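Local atomic coordinates of glutathione S-transferase-3 (Necator americanus, PDB entry 3W8S), a protein that probably catalyses the conjugation of glutathione to electrophilic substrates, as a sigma-class glutathione S-transferase, and binds glutathione in a pocket of its thioredoxin-like domain. Residues R33-H36 and D37-P40; R189-P192 and A193-K196. One frame throughout, in Å; residues are numbered along the deposited sequence.

Contact 1 of 2, residues R33-H36 and D37-P40; sequences RLSH and DEWP. With GSH (glutathione), chain B.
Trp39 N reaches back to two carbonyl oxygens as the chain leaves the strand and turns into the short helix 39-42: Ser35 O at 3.2 Å and His36 O at 3.3 Å, both weak bonds. Within the same turn Ser35 and Glu38 trade side-chain-to-backbone bonds. Glu38 N gives its hydrogen to Ser35 OG at 3.1 Å, while Ser35 N gives its own to Glu38 OE2, also at 3.1 Å and nearly straight (169°). The exchange resembles that of a capping box. Glu38 CG sits between its backbone N and carbonyl carbon (chi1 83°), which sends the otherwise extended chain back alongside the serine, and OE2 receives the amide on its anti lone pair. Both ends of the turn are thereby tied by side chains as well as by backbone. Leu34 crosses Glu38 at about a right angle and puts CD1 at the edge of the indole, 4.0 Å from Trp39 CE3. The pyrrole edge of the indole points at glutathione: Trp39 NE1 donates to GSH O31 of the glycyl carboxylate at 2.9 Å, with the oxygen in the ring plane. In the sheet, Leu34 pairs through its backbone with Tyr8 of the parallel strand 4-9, while Trp39 meets Phe9 edge-to-face and rests on Leu51.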
loop_
_atom_site.group_PDB
_atom_site.type_symbol
_atom_site.label_atom_id
_atom_site.label_comp_id
_atom_site.label_asym_id
_atom_site.label_seq_id
_atom_site.Cartn_x
_atom_site.Cartn_y
_atom_site.Cartn_z
ATOM N N ARG A 33 -8.015 -2.650 -22.396
ATOM C CA ARG A 33 -8.061 -3.958 -21.773
ATOM C C ARG A 33 -7.217 -4.871 -22.685
ATOM O O ARG A 33 -7.609 -5.150 -23.797
ATOM C CB ARG A 33 -9.502 -4.467 -21.625
ATOM C CG ARG A 33 -10.258 -3.819 -20.443
ATOM C CD ARG A 33 -11.735 -4.204 -20.484
ATOM N NE ARG A 33 -12.505 -3.382 -19.526
ATOM C CZ ARG A 33 -13.183 -3.875 -18.494
ATOM N NH1 ARG A 33 -13.217 -5.214 -18.289
ATOM N NH2 ARG A 33 -13.849 -3.033 -17.673
ATOM N N LEU A 34 -6.027 -5.255 -22.238
ATOM C CA LEU A 34 -5.103 -6.013 -23.111
ATOM C C LEU A 34 -5.359 -7.484 -22.956
ATOM O O LEU A 34 -5.647 -7.952 -21.834
ATOM C CB LEU A 34 -3.660 -5.715 -22.730
ATOM C CG LEU A 34 -3.172 -4.281 -22.722
ATOM C CD1 LEU A 34 -1.701 -4.185 -22.279
ATOM C CD2 LEU A 34 -3.343 -3.760 -24.156
ATOM N N SER A 35 -5.207 -8.232 -24.060
ATOM C CA SER A 35 -5.391 -9.672 -24.031
ATOM C C SER A 35 -4.145 -10.278 -23.473
ATOM O O SER A 35 -3.040 -9.669 -23.501
ATOM C CB SER A 35 -5.591 -10.255 -25.469
ATOM O OG SER A 35 -4.419 -10.035 -26.266
ATOM N N HIS A 36 -4.287 -11.512 -23.015
ATOM C CA HIS A 36 -3.115 -12.293 -22.561
ATOM C C HIS A 36 -2.069 -12.384 -23.701
ATOM O O HIS A 36 -0.882 -12.226 -23.480
ATOM C CB HIS A 36 -3.581 -13.694 -22.062
ATOM C CG HIS A 36 -2.463 -14.676 -21.824
ATOM N ND1 HIS A 36 -1.788 -14.772 -20.619
ATOM C CD2 HIS A 36 -1.898 -15.607 -22.640
ATOM C CE1 HIS A 36 -0.848 -15.701 -20.705
ATOM N NE2 HIS A 36 -0.901 -16.230 -21.917
ATOM N N ASP A 37 -2.499 -12.522 -24.945
ATOM C CA ASP A 37 -1.513 -12.786 -25.984
ATOM C C ASP A 37 -0.703 -11.583 -26.339
ATOM O O ASP A 37 0.437 -11.704 -26.725
ATOM C CB ASP A 37 -2.167 -13.310 -27.276
ATOM C CG ASP A 37 -2.589 -14.748 -27.167
ATOM O OD1 ASP A 37 -2.269 -15.433 -26.157
ATOM O OD2 ASP A 37 -3.279 -15.184 -28.105
ATOM N N GLU A 38 -1.299 -10.409 -26.289
ATOM C CA GLU A 38 -0.541 -9.246 -26.615
ATOM C C GLU A 38 0.298 -8.640 -25.463
ATOM O O GLU A 38 1.086 -7.730 -25.700
ATOM C CB GLU A 38 -1.452 -8.218 -27.197
ATOM C CG GLU A 38 -2.220 -7.379 -26.224
ATOM C CD GLU A 38 -3.295 -6.587 -26.986
ATOM O OE1 GLU A 38 -2.952 -6.042 -28.081
ATOM O OE2 GLU A 38 -4.463 -6.530 -26.497
ATOM N N TRP A 39 0.071 -9.114 -24.245
ATOM C CA TRP A 39 0.697 -8.548 -23.024
ATOM C C TRP A 39 2.221 -8.437 -23.127
ATOM O O TRP A 39 2.754 -7.376 -22.877
ATOM C CB TRP A 39 0.249 -9.349 -21.778
ATOM C CG TRP A 39 1.031 -9.020 -20.523
ATOM C CD1 TRP A 39 1.662 -9.962 -19.678
ATOM C CD2 TRP A 39 1.249 -7.732 -19.935
ATOM N NE1 TRP A 39 2.276 -9.293 -18.622
ATOM C CE2 TRP A 39 2.069 -7.934 -18.774
ATOM C CE3 TRP A 39 0.919 -6.396 -20.313
ATOM C CZ2 TRP A 39 2.456 -6.877 -17.930
ATOM C CZ3 TRP A 39 1.339 -5.340 -19.477
ATOM C CH2 TRP A 39 2.093 -5.580 -18.307
ATOM N N PRO A 40 2.908 -9.506 -23.625
ATOM C CA PRO A 40 4.369 -9.436 -23.636
ATOM C C PRO A 40 4.832 -8.348 -24.533
ATOM O O PRO A 40 5.918 -7.835 -24.330
ATOM C CB PRO A 40 4.783 -10.798 -24.260
ATOM C CG PRO A 40 3.710 -11.730 -23.748
ATOM C CD PRO A 40 2.428 -10.905 -23.826
HETATM N N1 GSH B . 0.735 -3.867 -6.297
HETATM C CA1 GSH B . 0.360 -3.874 -7.710
HETATM C C1 GSH B . -0.881 -3.013 -7.886
HETATM O O11 GSH B . -1.102 -2.410 -8.959
HETATM O O12 GSH B . -1.662 -2.915 -6.914
HETATM C CB1 GSH B . 0.091 -5.302 -8.210
HETATM C CG1 GSH B . -0.048 -5.269 -9.753
HETATM C CD1 GSH B . -0.297 -6.677 -10.308
HETATM O OE1 GSH B . -0.347 -7.668 -9.577
HETATM N N2 GSH B . -0.412 -6.805 -11.633
HETATM C CA2 GSH B . -0.695 -8.061 -12.287
HETATM C C2 GSH B . 0.126 -8.140 -13.541
HETATM O O2 GSH B . 0.257 -7.136 -14.236
HETATM C CB2 GSH B . -2.193 -8.075 -12.659
HETATM S SG2 GSH B . -2.729 -9.707 -13.190
HETATM N N3 GSH B . 0.664 -9.326 -13.881
HETATM C CA3 GSH B . 1.299 -9.507 -15.172
HETATM C C3 GSH B . 2.810 -9.573 -15.025
HETATM O O31 GSH B . 3.505 -9.673 -16.052
HETATM O O32 GSH B . 3.336 -9.510 -13.895
#

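Contact 2 of 2, residues R189-P192 and A193-K196; sequences RSNP and ALKK
Asn191 swings CG away from its own backbone N (chi1 176°), and its chi2 of -73° then turns the amide so that OD1 points at Leu194 N in the first turn of helix 192-200. This is a classic asparagine N-cap. Leu194 N donates to Asn191 OD1 at 3.1 Å along a nearly straight bond (165°); the donor lies in the plane of the amide carbonyl, on a lone pair of OD1. The side-chain oxygen gives Leu194 N an acceptor at the helix start, where no earlier helical turn supplies one. Pro192 follows directly at the first helical position, where its lack of an N-H costs nothing. From there regular alpha-helical bonding sets in: Lys195 N binds Asn191 O at 2.9 Å, and Lys196 N binds Pro192 O at 3.1 Å.

The aliphatic flank of the cap packs too. Asn191 CB lies 4.1 Å from Leu194 CG, and the Ala193 methyl comes up beside the capping oxygen. Leu194 is buried and touches Gln20 and Leu24 of helix 16-25 and Leu158 of helix 155-170, so the capped end is also a joint between the two domains. Arg189 runs its guanidinium back to Glu162 and Glu166 of helix 155-170, salt-bridged through NH2. Its backbone, meanwhile, closes over the first turn: Lys195 CB stands 3.4 Å from Arg189 O.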
loop_
_atom_site.group_PDB
_atom_site.type_symbol
_atom_site.label_atom_id
_atom_site.label_comp_id
_atom_site.label_asym_id
_atom_site.label_seq_id
_atom_site.Cartn_x
_atom_site.Cartn_y
_atom_site.Cartn_z
ATOM N N ARG A 189 -23.744 0.534 -3.382
ATOM C CA ARG A 189 -24.260 0.112 -4.668
ATOM C C ARG A 189 -25.646 0.687 -5.086
ATOM O O ARG A 189 -26.061 0.526 -6.257
ATOM C CB ARG A 189 -24.273 -1.409 -4.809
ATOM C CG ARG A 189 -22.871 -1.962 -4.913
ATOM C CD ARG A 189 -22.924 -3.372 -5.468
ATOM N NE ARG A 189 -21.633 -3.763 -6.060
ATOM C CZ ARG A 189 -21.467 -4.861 -6.770
ATOM N NH1 ARG A 189 -22.533 -5.658 -7.002
ATOM N NH2 ARG A 189 -20.260 -5.158 -7.303
ATOM N N SER A 190 -26.318 1.390 -4.185
ATOM C CA SER A 190 -27.526 2.046 -4.586
ATOM C C SER A 190 -27.116 3.433 -5.126
ATOM O O SER A 190 -27.945 4.132 -5.740
ATOM C CB SER A 190 -28.512 2.084 -3.424
ATOM O OG SER A 190 -28.012 3.050 -2.545
ATOM N N ASN A 191 -25.841 3.835 -4.986
ATOM C CA ASN A 191 -25.405 5.060 -5.725
ATOM C C ASN A 191 -25.783 4.935 -7.245
ATOM O O ASN A 191 -25.416 3.965 -7.875
ATOM C CB ASN A 191 -23.901 5.392 -5.577
ATOM C CG ASN A 191 -23.497 6.585 -6.431
ATOM O OD1 ASN A 191 -23.410 6.486 -7.615
ATOM N ND2 ASN A 191 -23.204 7.683 -5.813
ATOM N N PRO A 192 -26.609 5.870 -7.796
ATOM C CA PRO A 192 -27.153 5.622 -9.163
ATOM C C PRO A 192 -26.072 5.499 -10.260
ATOM O O PRO A 192 -26.212 4.641 -11.148
ATOM C CB PRO A 192 -28.036 6.887 -9.464
ATOM C CG PRO A 192 -28.358 7.450 -8.111
ATOM C CD PRO A 192 -27.157 7.112 -7.181
ATOM N N ALA A 193 -25.021 6.337 -10.203
ATOM C CA ALA A 193 -23.923 6.204 -11.148
ATOM C C ALA A 193 -23.246 4.802 -11.050
ATOM O O ALA A 193 -22.950 4.142 -12.041
ATOM C CB ALA A 193 -22.907 7.318 -10.914
ATOM N N LEU A 194 -22.952 4.345 -9.822
ATOM C CA LEU A 194 -22.334 2.983 -9.723
ATOM C C LEU A 194 -23.207 1.881 -10.158
ATOM O O LEU A 194 -22.784 0.848 -10.716
ATOM C CB LEU A 194 -22.027 2.649 -8.248
ATOM C CG LEU A 194 -20.933 3.398 -7.547
ATOM C CD1 LEU A 194 -20.463 2.521 -6.297
ATOM C CD2 LEU A 194 -19.829 3.453 -8.585
ATOM N N LYS A 195 -24.458 2.000 -9.754
ATOM C CA LYS A 195 -25.419 0.951 -10.070
ATOM C C LYS A 195 -25.516 0.748 -11.596
ATOM O O LYS A 195 -25.589 -0.389 -12.107
ATOM C CB LYS A 195 -26.770 1.364 -9.427
ATOM C CG LYS A 195 -27.917 0.387 -9.714
ATOM C CD LYS A 195 -29.135 0.908 -8.949
ATOM C CE LYS A 195 -30.137 -0.183 -8.620
ATOM N NZ LYS A 195 -30.797 -0.432 -9.909
ATOM N N LYS A 196 -25.543 1.844 -12.339
ATOM C CA LYS A 196 -25.598 1.759 -13.808
ATOM C C LYS A 196 -24.284 1.213 -14.388
ATOM O O LYS A 196 -24.276 0.433 -15.342
ATOM C CB LYS A 196 -25.898 3.176 -14.377
ATOM C CG LYS A 196 -25.789 3.339 -15.899
ATOM C CD LYS A 196 -27.048 3.140 -16.740
ATOM C CE LYS A 196 -26.836 3.565 -18.236
ATOM N NZ LYS A 196 -27.173 4.977 -18.730
#

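In the fold
The two contacts come in series along the chain and lie in different domains, about 30 Å apart between centres and about 11 Å between nearest atoms, with no touch. Contact 1 sits at the end of the outer strand 30-34 of the thioredoxin-like sheet and enters the glutathione pocket through helix 39-42. Contact 2 starts the last helix, 192-200, of the all-helical C-terminal domain, away from the annotated sites. Helix 16-25, which leads on to strand 30-34, is packed against by the residues of contact 2. Contact 2 thus lies where the two domains pack together, while contact 1 meets the ligand directly through Trp39.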